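Local coordinates for protein TbpB (Actinobacillus pleuropneumoniae, PDB 3HOL) that probably binds host transferrin as the lipoprotein component of the bacterial transferrin receptor, a step in iron acquisition, at residues L120-S125 with G236-P241; G124-T129 with G186-K191; A13-E18 with F294-V299. All coordinates share one frame; numbering follows the deposited sequence.

Contact 1 (L120-S125 with G236-P241); sequences LTYTGS and GGFYGP
The rings of Tyr-122 and Phe-238 meet obliquely, their planes at 48° and their centroids 5.7 Å apart. The touch is confined to the hydroxyl end of the tyrosine and one flank of the phenylalanine. Tyr-122 OH is 3.7 Å from Phe-238 CE1, and Tyr-122 CZ comes within 3.8 Å of the same CE1. True edge-to-face partners come from other residues, His-265 for Tyr-122 and Phe-207 for Phe-238. Both aromatics are buried and both touch Met-246, Val-177 and Phe-179. Their strands belong to the N-lobe beta barrel: strand 119-133 pairs with both 171-178 and 257-265, which closes the curled sheet, and 231-239 lies three strands round by way of 257-265 and 245-251. With Tyr-122 CA and Phe-238 CA 10.6 Å apart, it is two inward side chains that meet, not backbones. The CB of Tyr-122 points toward segment 236-241, and with CG anti to the carbonyl carbon (chi1 -69°) the ring runs inward from its strand. The CB of Phe-238 does not point at segment 120-125, but the end of its ring comes nearer, and the two side chains cross at about a right angle. The hydroxyl of the buried Tyr-122 is hydrogen-bonded to the carbonyl oxygen of Ala-243.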
# COMPACT_ATOMS: atom_id res chain seq x y z
N LEU A 120 -2.85 14.88 -14.53
CA LEU A 120 -3.39 13.68 -15.18
C LEU A 120 -4.87 13.43 -14.89
O LEU A 120 -5.33 13.55 -13.75
CB LEU A 120 -2.55 12.45 -14.80
CG LEU A 120 -1.16 12.31 -15.47
CD1 LEU A 120 -0.35 11.30 -14.66
CD2 LEU A 120 -1.28 11.88 -16.92
N THR A 121 -5.61 13.10 -15.94
CA THR A 121 -7.07 12.83 -15.83
C THR A 121 -7.27 11.34 -15.81
O THR A 121 -6.84 10.68 -16.73
CB THR A 121 -7.82 13.47 -17.03
OG1 THR A 121 -7.74 14.88 -16.86
CG2 THR A 121 -9.29 13.07 -17.06
N TYR A 122 -7.90 10.81 -14.76
CA TYR A 122 -8.28 9.39 -14.73
C TYR A 122 -9.77 9.34 -15.08
O TYR A 122 -10.59 10.06 -14.46
CB TYR A 122 -8.08 8.84 -13.32
CG TYR A 122 -6.66 8.74 -12.88
CD1 TYR A 122 -6.03 7.50 -12.80
CD2 TYR A 122 -5.92 9.89 -12.55
CE1 TYR A 122 -4.67 7.39 -12.35
CE2 TYR A 122 -4.56 9.80 -12.12
CZ TYR A 122 -3.96 8.54 -12.03
OH TYR A 122 -2.67 8.43 -11.60
N THR A 123 -10.13 8.45 -16.00
CA THR A 123 -11.48 8.27 -16.45
C THR A 123 -11.92 6.85 -16.22
O THR A 123 -11.16 5.90 -16.48
CB THR A 123 -11.58 8.59 -17.96
OG1 THR A 123 -11.20 9.96 -18.16
CG2 THR A 123 -13.02 8.48 -18.40
N GLY A 124 -13.18 6.69 -15.78
CA GLY A 124 -13.72 5.36 -15.51
C GLY A 124 -15.19 5.41 -15.12
O GLY A 124 -15.96 6.17 -15.71
N SER A 125 -15.60 4.55 -14.17
CA SER A 125 -17.01 4.45 -13.81
C SER A 125 -17.16 4.57 -12.31
O SER A 125 -16.18 4.68 -11.60
CB SER A 125 -17.60 3.09 -14.21
OG SER A 125 -16.95 2.03 -13.49
N GLY A 236 -9.26 6.22 -1.18
CA GLY A 236 -8.89 5.23 -2.21
C GLY A 236 -7.40 5.18 -2.40
O GLY A 236 -6.68 5.73 -1.60
N GLY A 237 -6.95 4.51 -3.47
CA GLY A 237 -5.53 4.36 -3.70
C GLY A 237 -5.19 4.41 -5.18
O GLY A 237 -6.07 4.23 -6.05
N PHE A 238 -3.90 4.67 -5.43
CA PHE A 238 -3.32 4.50 -6.74
C PHE A 238 -2.72 3.14 -6.81
O PHE A 238 -2.07 2.70 -5.88
CB PHE A 238 -2.25 5.57 -6.97
CG PHE A 238 -2.82 6.96 -7.01
CD1 PHE A 238 -3.54 7.39 -8.15
CD2 PHE A 238 -2.67 7.82 -5.92
CE1 PHE A 238 -4.07 8.67 -8.21
CE2 PHE A 238 -3.22 9.12 -5.96
CZ PHE A 238 -3.92 9.54 -7.14
N TYR A 239 -2.96 2.47 -7.93
CA TYR A 239 -2.50 1.10 -8.12
C TYR A 239 -1.79 1.00 -9.48
O TYR A 239 -1.98 1.83 -10.37
CB TYR A 239 -3.69 0.16 -8.12
CG TYR A 239 -4.50 0.10 -6.82
CD1 TYR A 239 -4.27 -0.90 -5.89
CD2 TYR A 239 -5.52 1.02 -6.57
CE1 TYR A 239 -5.02 -1.00 -4.72
CE2 TYR A 239 -6.30 0.94 -5.39
CZ TYR A 239 -6.04 -0.09 -4.47
OH TYR A 239 -6.77 -0.22 -3.30
N GLY A 240 -1.01 -0.05 -9.69
CA GLY A 240 -0.02 -0.03 -10.77
C GLY A 240 1.27 0.54 -10.21
O GLY A 240 1.23 1.48 -9.38
N PRO A 241 2.43 0.02 -10.66
CA PRO A 241 3.68 0.47 -10.04
C PRO A 241 3.92 1.97 -10.10
O PRO A 241 4.59 2.49 -9.24
CB PRO A 241 4.77 -0.22 -10.90
CG PRO A 241 4.07 -1.43 -11.50
CD PRO A 241 2.61 -1.10 -11.61

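Contact 2 (G124-T129 with G186-K191); sequences GSWDFT and GKLSDK
Within the N-lobe beta barrel, strands 119-133 and 183-190 both pair with strand 171-178, and Trp-126 of the first reaches across that intervening strand to Leu-188 and Ser-189 of the second. The spacing of 6.9 Å between Trp-126 CA and Leu-188 CA is bridged by the indole. Trp-126 CG sits between its own backbone N and carbonyl carbon (chi1 65°), a setting that turns one ring face to the leucine. Leu-188 CB lies over that face as a CH-pi contact, 3.6 Å from the centroid of the five-membered ring. Farther out, Leu-188 CD1 lies by the ring fusion, 4.0 Å from Trp-126 CD2, while CD2 of the leucine is nearer the stem, 4.1 Å from Trp-126 CG. At the indole edge, Trp-126 NE1 donates to Ser-189 O at 2.8 Å, nearly straight at 168°. The acceptor is close to the ring plane, whereas the donor stands above the carbonyl plane, 38° out of it. Tyr-171 adds an edge-to-face ring contact to Trp-126. A buried indole N-H is thus satisfied by a main-chain oxygen, and that bond, together with the leucine over the face, should restrict both tilt and rotation of the ring.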
# COMPACT_ATOMS: atom_id res chain seq x y z
N GLY A 124 -13.18 6.69 -15.78
CA GLY A 124 -13.72 5.36 -15.51
C GLY A 124 -15.19 5.41 -15.12
O GLY A 124 -15.96 6.17 -15.71
N SER A 125 -15.60 4.55 -14.17
CA SER A 125 -17.01 4.45 -13.81
C SER A 125 -17.16 4.57 -12.31
O SER A 125 -16.18 4.68 -11.60
CB SER A 125 -17.60 3.09 -14.21
OG SER A 125 -16.95 2.03 -13.49
N TRP A 126 -18.40 4.58 -11.85
CA TRP A 126 -18.65 4.45 -10.42
C TRP A 126 -19.91 3.59 -10.30
O TRP A 126 -20.61 3.37 -11.30
CB TRP A 126 -18.75 5.81 -9.73
CG TRP A 126 -19.94 6.73 -10.14
CD1 TRP A 126 -20.09 7.43 -11.33
CD2 TRP A 126 -21.08 7.06 -9.34
NE1 TRP A 126 -21.28 8.15 -11.31
CE2 TRP A 126 -21.90 7.94 -10.11
CE3 TRP A 126 -21.51 6.67 -8.06
CZ2 TRP A 126 -23.11 8.44 -9.63
CZ3 TRP A 126 -22.73 7.18 -7.58
CH2 TRP A 126 -23.51 8.06 -8.38
N ASP A 127 -20.14 3.05 -9.10
CA ASP A 127 -21.25 2.18 -8.78
C ASP A 127 -21.62 2.47 -7.33
O ASP A 127 -20.84 3.13 -6.62
CB ASP A 127 -20.81 0.71 -8.93
CG ASP A 127 -20.77 0.28 -10.40
OD1 ASP A 127 -21.86 0.15 -10.97
OD2 ASP A 127 -19.65 0.07 -10.94
N PHE A 128 -22.77 1.98 -6.88
CA PHE A 128 -23.26 2.31 -5.55
C PHE A 128 -24.30 1.33 -5.12
O PHE A 128 -24.91 0.62 -5.96
CB PHE A 128 -23.91 3.73 -5.49
CG PHE A 128 -25.12 3.91 -6.42
CD1 PHE A 128 -26.41 3.58 -6.00
CD2 PHE A 128 -24.96 4.44 -7.70
CE1 PHE A 128 -27.52 3.74 -6.87
CE2 PHE A 128 -26.05 4.59 -8.56
CZ PHE A 128 -27.33 4.24 -8.13
N THR A 129 -24.54 1.32 -3.80
CA THR A 129 -25.80 0.77 -3.28
C THR A 129 -26.39 1.78 -2.31
O THR A 129 -25.64 2.41 -1.55
CB THR A 129 -25.66 -0.65 -2.61
OG1 THR A 129 -26.93 -1.03 -2.03
CG2 THR A 129 -24.55 -0.71 -1.49
N GLY A 186 -12.66 16.01 -9.01
CA GLY A 186 -13.33 15.15 -9.97
C GLY A 186 -14.85 15.23 -9.84
O GLY A 186 -15.37 15.93 -8.98
N LYS A 187 -15.52 14.47 -10.70
CA LYS A 187 -16.97 14.40 -10.77
C LYS A 187 -17.43 12.96 -11.00
O LYS A 187 -16.87 12.22 -11.84
CB LYS A 187 -17.53 15.25 -11.89
CG LYS A 187 -17.23 16.77 -11.80
CD LYS A 187 -17.97 17.53 -12.92
CE LYS A 187 -17.88 19.05 -12.71
NZ LYS A 187 -16.48 19.49 -12.49
N LEU A 188 -18.48 12.59 -10.29
CA LEU A 188 -19.25 11.37 -10.59
C LEU A 188 -20.53 11.86 -11.26
O LEU A 188 -21.26 12.68 -10.69
CB LEU A 188 -19.55 10.62 -9.28
CG LEU A 188 -18.30 10.35 -8.45
CD1 LEU A 188 -18.69 9.47 -7.24
CD2 LEU A 188 -17.18 9.64 -9.27
N SER A 189 -20.80 11.33 -12.45
CA SER A 189 -21.89 11.78 -13.30
C SER A 189 -22.84 10.65 -13.62
O SER A 189 -22.47 9.48 -13.51
CB SER A 189 -21.31 12.35 -14.60
OG SER A 189 -20.49 13.46 -14.29
N ASP A 190 -24.06 11.01 -14.02
CA ASP A 190 -25.05 10.07 -14.56
C ASP A 190 -25.48 10.65 -15.90
O ASP A 190 -26.25 11.64 -15.95
CB ASP A 190 -26.24 10.00 -13.61
CG ASP A 190 -27.30 9.02 -14.09
OD1 ASP A 190 -27.13 8.43 -15.15
OD2 ASP A 190 -28.31 8.85 -13.38
N LYS A 191 -24.98 10.06 -16.98
CA LYS A 191 -25.12 10.62 -18.31
C LYS A 191 -24.61 12.07 -18.25
O LYS A 191 -23.46 12.28 -17.85
CB LYS A 191 -26.57 10.46 -18.86
CG LYS A 191 -27.02 8.98 -19.11
CD LYS A 191 -27.87 8.85 -20.42
CE LYS A 191 -28.46 7.43 -20.56
NZ LYS A 191 -28.35 6.79 -21.95

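Contact 3 (A13-E18 with F294-V299); sequences AKKEKE and FGDASV
Neither segment is regular helix or strand, but Asp-296 to Val-299 form a type I beta turn, closed by Val-299 N to Asp-296 O at 3.1 Å and facing Lys-15 of the irregular segment 13-18. Lys-15 extends fully, with CG anti to the backbone N (chi1 -174°) and every later torsion also near 180°, which carries its ammonium group out to the turn. There Lys-15 NZ forms a long salt bridge with Asp-296 OD1, 3.9 Å away. Water supplements this long pair: water 2 accepts from Lys-15 NZ at 2.7 Å and donates to Asp-296 OD1 at 2.8 Å, and water 3 joins Lys-15 NZ to Gly-295 O at 3.0 Å on each leg. A weak bond to water 1 leads on to Ser-298 OG. Asp-296 OD1 also accepts from Ser-298 N at 2.9 Å, an Asx turn, with the donor on the anti side of the carboxylate and tilted 33° out of its plane. The stronger polar partner of Lys-15 NZ is Glu-363, whose OE2 also takes the N-H of Ala-297. Two acids near one ammonium would probably stabilise its charge. Direct bonds to Glu-363 and, from Lys-15 N, to Glu-337 hold Lys-15 to the C-lobe handle domain, while the Asp-296 side of the joint is largely water-mediated.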
# COMPACT_ATOMS: atom_id res chain seq x y z
N ALA A 13 12.86 15.70 15.11
CA ALA A 13 11.45 15.57 15.51
C ALA A 13 10.93 14.13 15.31
O ALA A 13 11.27 13.47 14.33
CB ALA A 13 10.60 16.55 14.70
N LYS A 14 10.13 13.63 16.24
CA LYS A 14 9.59 12.29 16.03
C LYS A 14 8.42 12.35 15.04
O LYS A 14 7.78 13.39 14.92
CB LYS A 14 9.21 11.62 17.36
CG LYS A 14 7.84 11.98 17.89
CD LYS A 14 7.64 11.45 19.31
CE LYS A 14 6.31 11.94 19.90
NZ LYS A 14 5.94 13.32 19.46
N LYS A 15 8.18 11.26 14.31
CA LYS A 15 7.09 11.22 13.33
C LYS A 15 5.79 11.45 14.08
O LYS A 15 5.53 10.77 15.06
CB LYS A 15 7.03 9.87 12.63
CG LYS A 15 6.01 9.77 11.49
CD LYS A 15 6.11 8.43 10.74
CE LYS A 15 5.11 8.37 9.60
NZ LYS A 15 4.95 7.01 8.99
N GLU A 16 4.98 12.39 13.63
CA GLU A 16 3.72 12.67 14.33
C GLU A 16 2.82 11.46 14.21
O GLU A 16 2.44 11.07 13.12
CB GLU A 16 3.03 13.91 13.77
CG GLU A 16 3.30 14.14 12.29
CD GLU A 16 2.43 15.24 11.69
OE1 GLU A 16 2.67 15.56 10.50
OE2 GLU A 16 1.52 15.77 12.39
N LYS A 17 2.52 10.83 15.33
CA LYS A 17 1.64 9.67 15.31
C LYS A 17 0.30 10.09 14.74
O LYS A 17 -0.16 11.21 14.94
CB LYS A 17 1.45 9.10 16.71
CG LYS A 17 1.01 7.63 16.73
CD LYS A 17 1.64 6.93 17.93
CE LYS A 17 3.13 7.28 18.07
NZ LYS A 17 3.76 6.67 19.29
N GLU A 18 -0.32 9.19 14.00
CA GLU A 18 -1.58 9.48 13.34
C GLU A 18 -2.54 8.34 13.68
O GLU A 18 -2.09 7.19 13.88
CB GLU A 18 -1.32 9.60 11.83
CG GLU A 18 -2.49 9.25 10.91
CD GLU A 18 -2.00 8.99 9.49
OE1 GLU A 18 -2.23 9.86 8.63
OE2 GLU A 18 -1.36 7.93 9.25
N PHE A 294 1.27 0.85 1.76
CA PHE A 294 0.51 2.03 1.40
C PHE A 294 1.19 3.34 1.77
O PHE A 294 0.64 4.41 1.57
CB PHE A 294 -0.91 1.94 1.99
CG PHE A 294 -1.63 0.69 1.61
CD1 PHE A 294 -2.04 0.49 0.30
CD2 PHE A 294 -1.92 -0.28 2.59
CE1 PHE A 294 -2.76 -0.67 -0.05
CE2 PHE A 294 -2.62 -1.44 2.26
CZ PHE A 294 -3.03 -1.65 0.92
N GLY A 295 2.42 3.27 2.25
CA GLY A 295 3.14 4.49 2.65
C GLY A 295 3.49 4.56 4.13
O GLY A 295 4.01 5.55 4.59
N ASP A 296 3.20 3.50 4.87
CA ASP A 296 3.63 3.41 6.28
C ASP A 296 4.65 2.26 6.37
O ASP A 296 4.29 1.08 6.27
CB ASP A 296 2.43 3.19 7.20
CG ASP A 296 2.80 3.38 8.68
OD1 ASP A 296 3.98 3.25 9.02
OD2 ASP A 296 1.91 3.66 9.50
N ALA A 297 5.94 2.61 6.54
CA ALA A 297 7.01 1.61 6.58
C ALA A 297 6.88 0.77 7.85
O ALA A 297 7.48 -0.32 7.95
CB ALA A 297 8.38 2.29 6.52
N SER A 298 6.11 1.26 8.82
CA SER A 298 5.89 0.51 10.08
C SER A 298 4.70 -0.45 10.04
O SER A 298 4.33 -1.06 11.05
CB SER A 298 5.78 1.46 11.27
OG SER A 298 7.00 2.18 11.37
N VAL A 299 4.13 -0.63 8.85
CA VAL A 299 3.11 -1.64 8.67
C VAL A 299 3.67 -2.63 7.65
O VAL A 299 4.04 -2.26 6.51
CB VAL A 299 1.79 -0.98 8.20
CG1 VAL A 299 0.77 -2.02 7.77
CG2 VAL A 299 1.20 -0.06 9.31
O HOH W 1 7.40 4.58 9.48
O HOH W 2 4.90 5.10 10.88
O HOH W 3 2.85 7.05 6.87

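Overall arrangement
Contacts 1 and 2 use successive parts of strand 119-133, sharing Gly-124 and Ser-125, and their centres are 14 Å apart in the same N-lobe barrel. Both are buried and rest on an aromatic residue of that strand. Contact 3 differs in kind: a polar surface contact between a loop near the chain start and the handle domain. Its centre lies 24 Å from that of contact 1 and 33 Å from that of contact 2. Nearest atoms of contacts 1 and 3 come to about 5 Å without touching, whereas those of contacts 2 and 3 stay about 18 Å apart. In sequence, contact 3 closes a long loop that encloses both barrel contacts.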